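Local coordinates for peptidase M16 inactive domain family protein (Pseudomonas fluorescens, PDB 3GWB) that is of unestablished function but belongs to the M16 metallopeptidase family, probably sharing its general hydrolase character, and carries the domain type called inactive, at residues Ile314-Arg319 against Lys328-Val333; Ser287-Lys292 against Tyr297-Gly302; Leu153-Arg158 against Met253-Gly258; Asn273-Gly278 against Asp348-Glu353. One frame throughout, in Å; residues are numbered along the deposited sequence.

Contact 1 (Ile314-Arg319 against Lys328-Val333); sequences INLQTR and KLVQDV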
loop_
_atom_site.group_PDB
_atom_site.type_symbol
_atom_site.label_atom_id
_atom_site.label_comp_id
_atom_site.label_asym_id
_atom_site.label_seq_id
_atom_site.Cartn_x
_atom_site.Cartn_y
_atom_site.Cartn_z
ATOM N N ILE A 314 -17.628 -6.100 13.776
ATOM C CA ILE A 314 -18.337 -5.035 13.077
ATOM C C ILE A 314 -17.613 -3.762 13.468
ATOM O O ILE A 314 -17.337 -3.552 14.649
ATOM C CB ILE A 314 -19.789 -4.883 13.552
ATOM C CG1 ILE A 314 -20.591 -6.134 13.208
ATOM C CG2 ILE A 314 -20.406 -3.631 12.925
ATOM C CD1 ILE A 314 -21.985 -6.134 13.811
ATOM N N ASN A 315 -17.296 -2.914 12.498
ATOM C CA ASN A 315 -16.614 -1.669 12.826
ATOM C C ASN A 315 -17.063 -0.489 11.980
ATOM O O ASN A 315 -17.452 -0.644 10.822
ATOM C CB ASN A 315 -15.103 -1.837 12.697
ATOM C CG ASN A 315 -14.675 -2.117 11.284
ATOM O OD1 ASN A 315 -14.859 -3.223 10.773
ATOM N ND2 ASN A 315 -14.111 -1.112 10.630
ATOM N N LEU A 316 -17.009 0.695 12.577
ATOM C CA LEU A 316 -17.398 1.917 11.896
ATOM C C LEU A 316 -16.894 3.112 12.687
ATOM O O LEU A 316 -16.399 2.974 13.811
ATOM C CB LEU A 316 -18.925 2.008 11.757
ATOM C CG LEU A 316 -19.731 2.288 13.035
ATOM C CD1 LEU A 316 -21.142 2.724 12.674
ATOM C CD2 LEU A 316 -19.765 1.050 13.906
ATOM N N GLN A 317 -17.030 4.287 12.087
ATOM C CA GLN A 317 -16.615 5.543 12.699
ATOM C C GLN A 317 -17.758 6.536 12.490
ATOM O O GLN A 317 -18.377 6.555 11.434
ATOM C CB GLN A 317 -15.333 6.045 12.025
ATOM C CG GLN A 317 -14.790 7.353 12.564
ATOM C CD GLN A 317 -13.410 7.682 12.008
ATOM O OE1 GLN A 317 -12.447 6.951 12.241
ATOM N NE2 GLN A 317 -13.312 8.786 11.268
ATOM N N THR A 318 -18.047 7.339 13.505
ATOM C CA THR A 318 -19.122 8.319 13.427
ATOM C C THR A 318 -18.748 9.551 14.233
ATOM O O THR A 318 -17.753 9.551 14.955
ATOM C CB THR A 318 -20.440 7.768 14.016
ATOM O OG1 THR A 318 -20.240 7.421 15.391
ATOM C CG2 THR A 318 -20.899 6.536 13.254
ATOM N N ARG A 319 -19.552 10.602 14.105
ATOM C CA ARG A 319 -19.315 11.826 14.854
ATOM C C ARG A 319 -19.460 11.454 16.328
ATOM O O ARG A 319 -20.361 10.699 16.695
ATOM C CB ARG A 319 -20.349 12.890 14.481
ATOM C CG ARG A 319 -20.519 13.091 12.986
ATOM C CD ARG A 319 -21.417 14.282 12.680
ATOM N NE ARG A 319 -20.713 15.553 12.848
ATOM C CZ ARG A 319 -19.691 15.941 12.091
ATOM N NH1 ARG A 319 -19.251 15.158 11.111
ATOM N NH2 ARG A 319 -19.103 17.111 12.311
ATOM N N LYS A 328 -26.336 1.935 19.455
ATOM C CA LYS A 328 -27.602 1.283 19.769
ATOM C C LYS A 328 -28.242 0.815 18.476
ATOM O O LYS A 328 -28.772 -0.292 18.405
ATOM C CB LYS A 328 -28.558 2.254 20.463
ATOM C CG LYS A 328 -28.022 2.881 21.735
ATOM C CD LYS A 328 -27.851 1.862 22.845
ATOM C CE LYS A 328 -27.382 2.532 24.135
ATOM N NZ LYS A 328 -28.311 3.609 24.575
ATOM N N LEU A 329 -28.200 1.676 17.460
ATOM C CA LEU A 329 -28.774 1.368 16.156
ATOM C C LEU A 329 -28.131 0.124 15.553
ATOM O O LEU A 329 -28.826 -0.793 15.127
ATOM C CB LEU A 329 -28.596 2.555 15.194
ATOM C CG LEU A 329 -28.946 2.350 13.713
ATOM C CD1 LEU A 329 -30.430 2.042 13.566
ATOM C CD2 LEU A 329 -28.574 3.597 12.912
ATOM N N VAL A 330 -26.801 0.101 15.516
ATOM C CA VAL A 330 -26.084 -1.041 14.956
ATOM C C VAL A 330 -26.483 -2.317 15.686
ATOM O O VAL A 330 -26.732 -3.349 15.061
ATOM C CB VAL A 330 -24.555 -0.849 15.063
ATOM C CG1 VAL A 330 -23.834 -2.137 14.705
ATOM C CG2 VAL A 330 -24.114 0.259 14.124
ATOM N N GLN A 331 -26.535 -2.250 17.012
ATOM C CA GLN A 331 -26.918 -3.414 17.803
ATOM C C GLN A 331 -28.337 -3.869 17.455
ATOM O O GLN A 331 -28.586 -5.063 17.315
ATOM C CB GLN A 331 -26.825 -3.103 19.299
ATOM C CG GLN A 331 -25.403 -2.927 19.800
ATOM C CD GLN A 331 -25.338 -2.643 21.289
ATOM O OE1 GLN A 331 -25.843 -1.622 21.759
ATOM N NE2 GLN A 331 -24.713 -3.546 22.040
ATOM N N ASP A 332 -29.258 -2.918 17.313
ATOM C CA ASP A 332 -30.642 -3.242 16.975
ATOM C C ASP A 332 -30.700 -3.856 15.585
ATOM O O ASP A 332 -31.421 -4.824 15.361
ATOM C CB ASP A 332 -31.532 -1.993 17.004
ATOM C CG ASP A 332 -31.564 -1.325 18.364
ATOM O OD1 ASP A 332 -31.751 -2.037 19.376
ATOM O OD2 ASP A 332 -31.415 -0.082 18.421
ATOM N N VAL A 333 -29.954 -3.279 14.649
ATOM C CA VAL A 333 -29.919 -3.804 13.291
ATOM C C VAL A 333 -29.378 -5.228 13.315
ATOM O O VAL A 333 -29.855 -6.100 12.588
ATOM C CB VAL A 333 -29.014 -2.950 12.386
ATOM C CG1 VAL A 333 -28.791 -3.657 11.062
ATOM C CG2 VAL A 333 -29.649 -1.586 12.162
#

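Contact 2 (Ser287-Lys292 against Tyr297-Gly302); sequences SEVREK and YGVYSG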
loop_
_atom_site.group_PDB
_atom_site.type_symbol
_atom_site.label_atom_id
_atom_site.label_comp_id
_atom_site.label_asym_id
_atom_site.label_seq_id
_atom_site.Cartn_x
_atom_site.Cartn_y
_atom_site.Cartn_z
ATOM N N SER A 287 -27.122 0.384 4.678
ATOM C CA SER A 287 -28.431 0.936 4.353
ATOM C C SER A 287 -29.032 1.709 5.528
ATOM O O SER A 287 -29.465 2.850 5.375
ATOM C CB SER A 287 -29.378 -0.187 3.936
ATOM O OG SER A 287 -30.704 0.293 3.817
ATOM N N GLU A 288 -29.038 1.091 6.704
ATOM C CA GLU A 288 -29.599 1.711 7.902
ATOM C C GLU A 288 -28.778 2.853 8.488
ATOM O O GLU A 288 -29.321 3.910 8.811
ATOM C CB GLU A 288 -29.805 0.655 8.991
ATOM C CG GLU A 288 -30.736 -0.487 8.605
ATOM C CD GLU A 288 -32.135 -0.012 8.259
ATOM O OE1 GLU A 288 -32.705 0.792 9.032
ATOM O OE2 GLU A 288 -32.669 -0.452 7.218
ATOM N N VAL A 289 -27.471 2.648 8.631
ATOM C CA VAL A 289 -26.613 3.667 9.229
ATOM C C VAL A 289 -26.166 4.784 8.288
ATOM O O VAL A 289 -26.161 5.957 8.668
ATOM C CB VAL A 289 -25.353 3.032 9.864
ATOM C CG1 VAL A 289 -24.587 4.088 10.654
ATOM C CG2 VAL A 289 -25.747 1.868 10.766
ATOM N N ARG A 290 -25.785 4.426 7.068
ATOM C CA ARG A 290 -25.339 5.420 6.098
ATOM C C ARG A 290 -26.474 5.954 5.229
ATOM O O ARG A 290 -26.769 7.143 5.242
ATOM C CB ARG A 290 -24.253 4.834 5.192
ATOM C CG ARG A 290 -23.859 5.758 4.048
ATOM C CD ARG A 290 -22.845 5.127 3.112
ATOM N NE ARG A 290 -22.549 6.009 1.986
ATOM C CZ ARG A 290 -23.404 6.282 1.002
ATOM N NH1 ARG A 290 -24.614 5.737 0.993
ATOM N NH2 ARG A 290 -23.051 7.113 0.031
ATOM N N GLU A 291 -27.107 5.063 4.480
ATOM C CA GLU A 291 -28.187 5.424 3.566
ATOM C C GLU A 291 -29.362 6.199 4.165
ATOM O O GLU A 291 -29.659 7.319 3.741
ATOM C CB GLU A 291 -28.714 4.160 2.881
ATOM C CG GLU A 291 -29.823 4.414 1.886
ATOM C CD GLU A 291 -29.414 5.419 0.838
ATOM O OE1 GLU A 291 -28.381 5.184 0.170
ATOM O OE2 GLU A 291 -30.122 6.441 0.686
ATOM N N LYS A 292 -30.040 5.597 5.136
ATOM C CA LYS A 292 -31.196 6.223 5.772
ATOM C C LYS A 292 -30.873 7.290 6.821
ATOM O O LYS A 292 -31.568 8.300 6.918
ATOM C CB LYS A 292 -32.077 5.149 6.423
ATOM C CG LYS A 292 -32.627 4.096 5.466
ATOM C CD LYS A 292 -33.490 3.077 6.213
ATOM C CE LYS A 292 -34.063 2.026 5.272
ATOM N NZ LYS A 292 -34.860 0.994 6.003
ATOM N N TYR A 297 -19.663 6.790 6.869
ATOM C CA TYR A 297 -19.312 6.593 5.475
ATOM C C TYR A 297 -19.008 5.122 5.243
ATOM O O TYR A 297 -18.980 4.656 4.108
ATOM C CB TYR A 297 -18.112 7.460 5.089
ATOM C CG TYR A 297 -18.460 8.930 4.995
ATOM C CD1 TYR A 297 -19.507 9.362 4.188
ATOM C CD2 TYR A 297 -17.769 9.882 5.741
ATOM C CE1 TYR A 297 -19.867 10.706 4.132
ATOM C CE2 TYR A 297 -18.120 11.232 5.689
ATOM C CZ TYR A 297 -19.173 11.633 4.884
ATOM O OH TYR A 297 -19.552 12.954 4.847
ATOM N N GLY A 298 -18.800 4.383 6.326
ATOM C CA GLY A 298 -18.513 2.972 6.169
ATOM C C GLY A 298 -18.695 2.132 7.412
ATOM O O GLY A 298 -18.099 2.405 8.451
ATOM N N VAL A 299 -19.538 1.112 7.304
ATOM C CA VAL A 299 -19.775 0.196 8.411
ATOM C C VAL A 299 -19.666 -1.178 7.783
ATOM O O VAL A 299 -20.391 -1.498 6.839
ATOM C CB VAL A 299 -21.180 0.351 9.026
ATOM C CG1 VAL A 299 -21.314 -0.541 10.253
ATOM C CG2 VAL A 299 -21.408 1.780 9.415
ATOM N N TYR A 300 -18.744 -1.975 8.302
ATOM C CA TYR A 300 -18.507 -3.310 7.781
ATOM C C TYR A 300 -18.462 -4.355 8.882
ATOM O O TYR A 300 -18.098 -4.064 10.024
ATOM C CB TYR A 300 -17.188 -3.320 7.011
ATOM C CG TYR A 300 -17.128 -2.230 5.974
ATOM C CD1 TYR A 300 -17.855 -2.332 4.792
ATOM C CD2 TYR A 300 -16.403 -1.060 6.207
ATOM C CE1 TYR A 300 -17.861 -1.297 3.861
ATOM C CE2 TYR A 300 -16.404 -0.017 5.286
ATOM C CZ TYR A 300 -17.139 -0.141 4.118
ATOM O OH TYR A 300 -17.173 0.887 3.207
ATOM N N SER A 301 -18.839 -5.576 8.522
ATOM C CA SER A 301 -18.830 -6.688 9.454
ATOM C C SER A 301 -18.150 -7.848 8.736
ATOM O O SER A 301 -18.080 -7.865 7.503
ATOM C CB SER A 301 -20.260 -7.074 9.842
ATOM O OG SER A 301 -20.938 -7.671 8.749
ATOM N N GLY A 302 -17.642 -8.810 9.495
ATOM C CA GLY A 302 -16.991 -9.934 8.861
ATOM C C GLY A 302 -16.356 -10.933 9.798
ATOM O O GLY A 302 -16.012 -10.619 10.939
#

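Contact 3 (Leu153-Arg158 against Met253-Gly258); sequences LELMKR and MLAQLG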
loop_
_atom_site.group_PDB
_atom_site.type_symbol
_atom_site.label_atom_id
_atom_site.label_comp_id
_atom_site.label_asym_id
_atom_site.label_seq_id
_atom_site.Cartn_x
_atom_site.Cartn_y
_atom_site.Cartn_z
ATOM N N LEU A 153 -6.766 -3.352 19.232
ATOM C CA LEU A 153 -5.842 -4.062 20.118
ATOM C C LEU A 153 -6.534 -4.461 21.416
ATOM O O LEU A 153 -6.394 -5.593 21.879
ATOM C CB LEU A 153 -4.620 -3.192 20.439
ATOM C CG LEU A 153 -3.703 -2.830 19.268
ATOM C CD1 LEU A 153 -2.503 -2.058 19.788
ATOM C CD2 LEU A 153 -3.244 -4.097 18.554
ATOM N N GLU A 154 -7.279 -3.521 21.999
ATOM C CA GLU A 154 -8.006 -3.769 23.244
ATOM C C GLU A 154 -9.121 -4.792 23.035
ATOM O O GLU A 154 -9.341 -5.656 23.882
ATOM C CB GLU A 154 -8.599 -2.457 23.774
ATOM C CG GLU A 154 -9.550 -2.597 24.965
ATOM C CD GLU A 154 -8.886 -3.184 26.200
ATOM O OE1 GLU A 154 -7.663 -2.990 26.371
ATOM O OE2 GLU A 154 -9.593 -3.825 27.010
ATOM N N LEU A 155 -9.822 -4.693 21.907
ATOM C CA LEU A 155 -10.911 -5.619 21.612
ATOM C C LEU A 155 -10.394 -7.051 21.502
ATOM O O LEU A 155 -11.016 -7.987 22.008
ATOM C CB LEU A 155 -11.621 -5.210 20.315
ATOM C CG LEU A 155 -12.810 -6.070 19.874
ATOM C CD1 LEU A 155 -13.814 -6.191 21.004
ATOM C CD2 LEU A 155 -13.464 -5.447 18.647
HETATM N N MSE A 156 -9.252 -7.224 20.845
HETATM C CA MSE A 156 -8.673 -8.553 20.702
HETATM C C MSE A 156 -8.224 -9.097 22.057
HETATM O O MSE A 156 -8.201 -10.306 22.261
HETATM C CB MSE A 156 -7.502 -8.534 19.712
HETATM C CG MSE A 156 -7.928 -8.426 18.243
HETATM SE SE MSE A 156 -8.998 -9.790 17.676
HETATM C CE MSE A 156 -7.774 -11.031 17.218
ATOM N N LYS A 157 -7.877 -8.211 22.986
ATOM C CA LYS A 157 -7.461 -8.643 24.320
ATOM C C LYS A 157 -8.656 -9.180 25.105
ATOM O O LYS A 157 -8.570 -10.229 25.748
ATOM C CB LYS A 157 -6.847 -7.481 25.104
ATOM C CG LYS A 157 -5.575 -6.898 24.504
ATOM C CD LYS A 157 -5.053 -5.732 25.350
ATOM C CE LYS A 157 -3.880 -5.041 24.676
ATOM N NZ LYS A 157 -3.446 -3.832 25.428
ATOM N N ARG A 158 -9.765 -8.447 25.061
ATOM C CA ARG A 158 -10.982 -8.837 25.768
ATOM C C ARG A 158 -11.580 -10.117 25.196
ATOM O O ARG A 158 -12.127 -10.945 25.923
ATOM C CB ARG A 158 -12.015 -7.706 25.688
ATOM C CG ARG A 158 -11.701 -6.502 26.572
ATOM C CD ARG A 158 -12.480 -5.274 26.130
ATOM N NE ARG A 158 -12.228 -4.125 26.994
ATOM C CZ ARG A 158 -12.885 -3.882 28.123
ATOM N NH1 ARG A 158 -13.841 -4.709 28.521
ATOM N NH2 ARG A 158 -12.577 -2.822 28.861
HETATM N N MSE A 253 -16.388 -0.578 17.691
HETATM C CA MSE A 253 -16.073 -1.943 17.301
HETATM C C MSE A 253 -16.845 -2.921 18.174
HETATM O O MSE A 253 -16.840 -2.812 19.400
HETATM C CB MSE A 253 -14.575 -2.207 17.444
HETATM C CG MSE A 253 -13.700 -1.271 16.640
HETATM SE SE MSE A 253 -12.004 -1.859 16.644
HETATM C CE MSE A 253 -12.141 -3.248 15.565
ATOM N N LEU A 254 -17.522 -3.864 17.531
ATOM C CA LEU A 254 -18.290 -4.878 18.240
ATOM C C LEU A 254 -17.768 -6.212 17.752
ATOM O O LEU A 254 -17.418 -6.350 16.582
ATOM C CB LEU A 254 -19.784 -4.770 17.924
ATOM C CG LEU A 254 -20.491 -3.448 18.225
ATOM C CD1 LEU A 254 -20.139 -2.425 17.156
ATOM C CD2 LEU A 254 -21.998 -3.673 18.251
ATOM N N ALA A 255 -17.717 -7.200 18.637
ATOM C CA ALA A 255 -17.206 -8.497 18.244
ATOM C C ALA A 255 -17.496 -9.596 19.247
ATOM O O ALA A 255 -17.890 -9.341 20.383
ATOM C CB ALA A 255 -15.692 -8.404 18.015
ATOM N N GLN A 256 -17.289 -10.824 18.786
ATOM C CA GLN A 256 -17.459 -12.027 19.580
ATOM C C GLN A 256 -16.769 -13.105 18.776
ATOM O O GLN A 256 -16.379 -12.865 17.631
ATOM C CB GLN A 256 -18.937 -12.364 19.783
ATOM C CG GLN A 256 -19.778 -12.444 18.525
ATOM C CD GLN A 256 -21.231 -12.771 18.846
ATOM O OE1 GLN A 256 -21.591 -13.936 19.054
ATOM N NE2 GLN A 256 -22.064 -11.740 18.918
ATOM N N LEU A 257 -16.596 -14.280 19.367
ATOM C CA LEU A 257 -15.930 -15.362 18.666
ATOM C C LEU A 257 -16.745 -15.827 17.473
ATOM O O LEU A 257 -17.948 -16.061 17.584
ATOM C CB LEU A 257 -15.683 -16.538 19.611
ATOM C CG LEU A 257 -14.693 -16.283 20.749
ATOM C CD1 LEU A 257 -14.512 -17.562 21.567
ATOM C CD2 LEU A 257 -13.358 -15.835 20.168
ATOM N N GLY A 258 -16.082 -15.947 16.329
ATOM C CA GLY A 258 -16.755 -16.392 15.125
ATOM C C GLY A 258 -16.506 -17.870 14.925
ATOM O O GLY A 258 -16.486 -18.639 15.886
#

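Contact 4 (Asn273-Gly278 against Asp348-Glu353); sequences NQILGG and DDAKRE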
loop_
_atom_site.group_PDB
_atom_site.type_symbol
_atom_site.label_atom_id
_atom_site.label_comp_id
_atom_site.label_asym_id
_atom_site.label_seq_id
_atom_site.Cartn_x
_atom_site.Cartn_y
_atom_site.Cartn_z
ATOM N N ASN A 273 -23.076 -12.881 6.180
ATOM C CA ASN A 273 -22.287 -11.711 6.532
ATOM C C ASN A 273 -22.273 -10.716 5.392
ATOM O O ASN A 273 -22.303 -9.513 5.616
ATOM C CB ASN A 273 -20.847 -12.087 6.873
ATOM C CG ASN A 273 -19.999 -10.874 7.162
ATOM O OD1 ASN A 273 -19.256 -10.393 6.302
ATOM N ND2 ASN A 273 -20.131 -10.345 8.369
ATOM N N GLN A 274 -22.209 -11.224 4.168
ATOM C CA GLN A 274 -22.200 -10.359 2.994
ATOM C C GLN A 274 -23.426 -9.450 3.003
ATOM O O GLN A 274 -23.316 -8.245 2.774
ATOM C CB GLN A 274 -22.180 -11.202 1.711
ATOM C CG GLN A 274 -20.843 -11.888 1.428
ATOM C CD GLN A 274 -20.906 -12.847 0.241
ATOM O OE1 GLN A 274 -21.463 -12.517 -0.808
ATOM N NE2 GLN A 274 -20.324 -14.036 0.402
ATOM N N ILE A 275 -24.588 -10.034 3.284
ATOM C CA ILE A 275 -25.851 -9.296 3.327
ATOM C C ILE A 275 -25.899 -8.293 4.482
ATOM O O ILE A 275 -26.455 -7.195 4.358
ATOM C CB ILE A 275 -27.046 -10.273 3.469
ATOM C CG1 ILE A 275 -27.098 -11.210 2.253
ATOM C CG2 ILE A 275 -28.349 -9.492 3.626
ATOM C CD1 ILE A 275 -28.075 -12.374 2.407
ATOM N N LEU A 276 -25.316 -8.676 5.609
ATOM C CA LEU A 276 -25.297 -7.825 6.793
ATOM C C LEU A 276 -24.339 -6.638 6.705
ATOM O O LEU A 276 -24.732 -5.504 6.970
ATOM C CB LEU A 276 -24.943 -8.662 8.025
ATOM C CG LEU A 276 -24.674 -7.928 9.341
ATOM C CD1 LEU A 276 -25.905 -7.176 9.794
ATOM C CD2 LEU A 276 -24.261 -8.950 10.404
ATOM N N GLY A 277 -23.082 -6.905 6.355
ATOM C CA GLY A 277 -22.102 -5.835 6.278
ATOM C C GLY A 277 -20.933 -6.063 5.335
ATOM O O GLY A 277 -19.809 -5.659 5.629
ATOM N N GLY A 278 -21.186 -6.710 4.205
ATOM C CA GLY A 278 -20.122 -6.942 3.244
ATOM C C GLY A 278 -19.874 -5.657 2.470
ATOM O O GLY A 278 -20.132 -4.564 2.979
ATOM N N ASP A 348 -30.816 -13.223 -3.045
ATOM C CA ASP A 348 -30.565 -13.332 -4.481
ATOM C C ASP A 348 -29.488 -12.363 -4.946
ATOM O O ASP A 348 -28.582 -12.740 -5.690
ATOM C CB ASP A 348 -31.855 -13.105 -5.269
ATOM C CG ASP A 348 -32.814 -14.272 -5.154
ATOM O OD1 ASP A 348 -32.351 -15.429 -5.288
ATOM O OD2 ASP A 348 -34.024 -14.037 -4.938
ATOM N N ASP A 349 -29.594 -11.115 -4.506
ATOM C CA ASP A 349 -28.611 -10.096 -4.852
ATOM C C ASP A 349 -27.222 -10.551 -4.401
ATOM O O ASP A 349 -26.253 -10.463 -5.158
ATOM C CB ASP A 349 -28.974 -8.772 -4.173
ATOM C CG ASP A 349 -30.213 -8.124 -4.778
ATOM O OD1 ASP A 349 -31.098 -8.862 -5.272
ATOM O OD2 ASP A 349 -30.307 -6.875 -4.746
ATOM N N ALA A 350 -27.126 -11.049 -3.170
ATOM C CA ALA A 350 -25.845 -11.514 -2.649
ATOM C C ALA A 350 -25.299 -12.658 -3.501
ATOM O O ALA A 350 -24.132 -12.637 -3.898
ATOM C CB ALA A 350 -25.990 -11.959 -1.192
ATOM N N LYS A 351 -26.138 -13.653 -3.782
ATOM C CA LYS A 351 -25.712 -14.785 -4.597
ATOM C C LYS A 351 -25.242 -14.288 -5.961
ATOM O O LYS A 351 -24.240 -14.768 -6.488
ATOM C CB LYS A 351 -26.855 -15.790 -4.770
ATOM C CG LYS A 351 -27.240 -16.514 -3.485
ATOM C CD LYS A 351 -28.704 -16.930 -3.504
ATOM C CE LYS A 351 -28.907 -18.340 -3.993
ATOM N NZ LYS A 351 -28.661 -19.310 -2.900
ATOM N N ARG A 352 -25.956 -13.318 -6.523
ATOM C CA ARG A 352 -25.586 -12.773 -7.823
ATOM C C ARG A 352 -24.240 -12.061 -7.746
ATOM O O ARG A 352 -23.397 -12.226 -8.622
ATOM C CB ARG A 352 -26.658 -11.806 -8.333
ATOM C CG ARG A 352 -26.375 -11.295 -9.733
ATOM C CD ARG A 352 -27.561 -10.561 -10.343
ATOM N NE ARG A 352 -27.855 -9.301 -9.665
ATOM C CZ ARG A 352 -28.815 -9.133 -8.756
ATOM N NH1 ARG A 352 -29.595 -10.150 -8.399
ATOM N NH2 ARG A 352 -28.996 -7.940 -8.203
ATOM N N GLU A 353 -24.041 -11.270 -6.698
ATOM C CA GLU A 353 -22.780 -10.558 -6.520
ATOM C C GLU A 353 -21.651 -11.562 -6.332
ATOM O O GLU A 353 -20.573 -11.419 -6.910
ATOM C CB GLU A 353 -22.836 -9.647 -5.290
ATOM C CG GLU A 353 -23.751 -8.439 -5.418
ATOM C CD GLU A 353 -23.694 -7.539 -4.190
ATOM O OE1 GLU A 353 -24.156 -7.966 -3.108
ATOM O OE2 GLU A 353 -23.176 -6.406 -4.307
#

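Contact 1 (Ile314-Arg319 against Lys328-Val333)
Val330 meets the strand with both of its methyl groups, and each finds a different partner. Val330 CG1 and Ile314 CG2 come head-on at 4.1 Å, the two side chains pointing at each other tip to tip. The other methyl, Val330 CG2, lies 4.1 Å from Leu316 CD1, but here the side chains slide past one another in opposite directions, so the contact is made alongside. Leu316 reaches it from a less usual torsion, with CG set between the backbone N and the carbonyl carbon (chi1 72°). Ile314 and Leu316 are two residues apart, on one face of the strand, while Asn315 between them points away. All three touching residues are buried and purely apolar. Behind them, backbone hydrogen bonds between Ile314 and Leu254 and between Leu316 and Leu252 fix the strand against 249-257, and Asn315 bonds to Tyr300 of the strand on its other side. The helix turn is held by Val333 N to Leu329 O at 2.8 Å, and its neighbouring side chains Leu329 and Val333 lean on helix 284-292. This is the helix-on-sheet packing of an alpha/beta domain, helix 323-340 lying over one face of the sheet whose strand 311-319 precedes it in the chain.

Contact 2 (Ser287-Lys292 against Tyr297-Gly302)
Val289 overlaps Val299, the two side chains crossing at about a right angle. One methyl does the touching: Val299 CG2 stands 4.1 Å from Val289 CG1 and only slightly farther from Val289 CB, so it rests against the flank of the helix residue and not just on its end. With CG1 of Val289 anti to the backbone N (chi1 -172°), that methyl is carried toward the strand. Leu285 and Leu316 also touch Val299, and Val330 touches Val289, so the valine pair belongs to a larger apolar core. The next residue, Arg290, runs extended from CG to NE beside the backbone of Tyr297, its CD 4.0 Å from Tyr297 O; that oxygen lies near the guanidinium plane, at the edge. The arrangement is a helix joined by a short loop to an edge strand of the sheet within this chain: helix 284-292 turns back through that loop and packs against Val299. The loop is fastened by Thr296 OG1, hydrogen-bonded to Gly298 N. A wider pi-type turn distorts the helix here, marked by the bond from Lys292 N to Ser287 O at 2.8 Å. On the outer side Lys292 NZ grips Glu288 OE2 at 2.9 Å, meeting the carboxylate on its syn side and 18° out of its plane. Arg290 makes a cation-pi contact with Phe281, whereas its pairing with Glu291 is long. Tyr297 packs on Asn134 of the second subunit.

Contact 3 (Leu153-Arg158 against Met253-Gly258)
The carbonyl oxygen of Glu154 receives two backbone amides, Arg158 N at 3.1 Å and, more weakly, Lys157 N, within the helical turn that presents Leu155 to the strand. Leu155 alone carries the contact from the helix side. Leu155 CD2 lies 3.6 Å from Met253 CB and 3.8 Å from Ala255 CB, so one methyl sits over two strand residues that share a face. CG stands anti to the backbone N (chi1 -179°), pushing the branched end outward to reach them. Met253, a selenomethionine, bends at chi3 (73°), which brings its CE back to 4.0 Å from the same Leu155 CD2. With an alanine at Leu155, Met253 CB and Ala255 CB would probably lose their apolar partner and the selenomethionine tip would be likely to turn more freely. Val414 and Val416 of the adjacent strand, and Met313, extend the patch under Leu155. Leu254 points to the other face of the sheet, where it meets Gln331. The short segments run nearly alongside, their axes 9.3 Å apart at closest approach and 27° from parallel. Such layering is that of an alpha/beta sandwich, helix 147-160 covering one face of the sheet and helix 323-340 lying on the other.

Contact 4 (Asn273-Gly278 against Asp348-Glu353)
Ile275 reaches Ala350 through its longer branch. That branch leaves CB beside the backbone N and anti to the carbonyl carbon (chi1 -62°), then continues extended (chi2 169°), so that although the side chain does not set out toward the neighbouring helix, Ile275 CG1 comes to 3.7 Å from Ala350 CB and Ile275 CD1 to 4.2 Å from the same methyl. The partner is a single methyl, which lets the backbones approach closely: the CA atoms of Ile275 and Ala350 are 6.4 Å apart. Here two helices of the alpha/beta domain, 266-277 and 344-356, pack through a small residue on one and a branched one on the other. Tyr337 of helix 323-340 and Glu346 also touch Ile275. Gln274, one position earlier, points toward the same helix. Its CG too lies beside the backbone N (chi1 -73°), and the chain stretches out beyond it, which takes Gln274 OE1 to 4.1 Å from Ala350 O, a distance of proximity and not of bonding. The other end of that amide turns back to its own helix, where NE2 makes a weak hydrogen bond to Ser270 O. Next to Ala350, Lys351 directs NZ away to hydrogen bonds with the backbone oxygens of Ser392, Gln393 and Leu395, at and just beyond the C-terminal end of helix 384-394.

From the N terminus, contact 3 comes first: Leu153-Arg158 waits 94 residues before Met253-Gly258 closes its loop, laying helix 147-160 on the sheet of the following half. Contact 4 opens next, at Asn273, and closes only at 348-353, so contacts 2 and 1 are nested inside its loop. Those two stand in series: contact 2 closes a short turn from helix to strand, then contact 1 opens at strand 311-319 and ends on helix 323-340. No loops cross. Strands 249-257, 311-319 and 299-303 lie side by side in one sheet and so tie contacts 3, 1 and 2 together, while a probable hydrogen bond from Ser301 N to Gly277 O links contact 2 to contact 4.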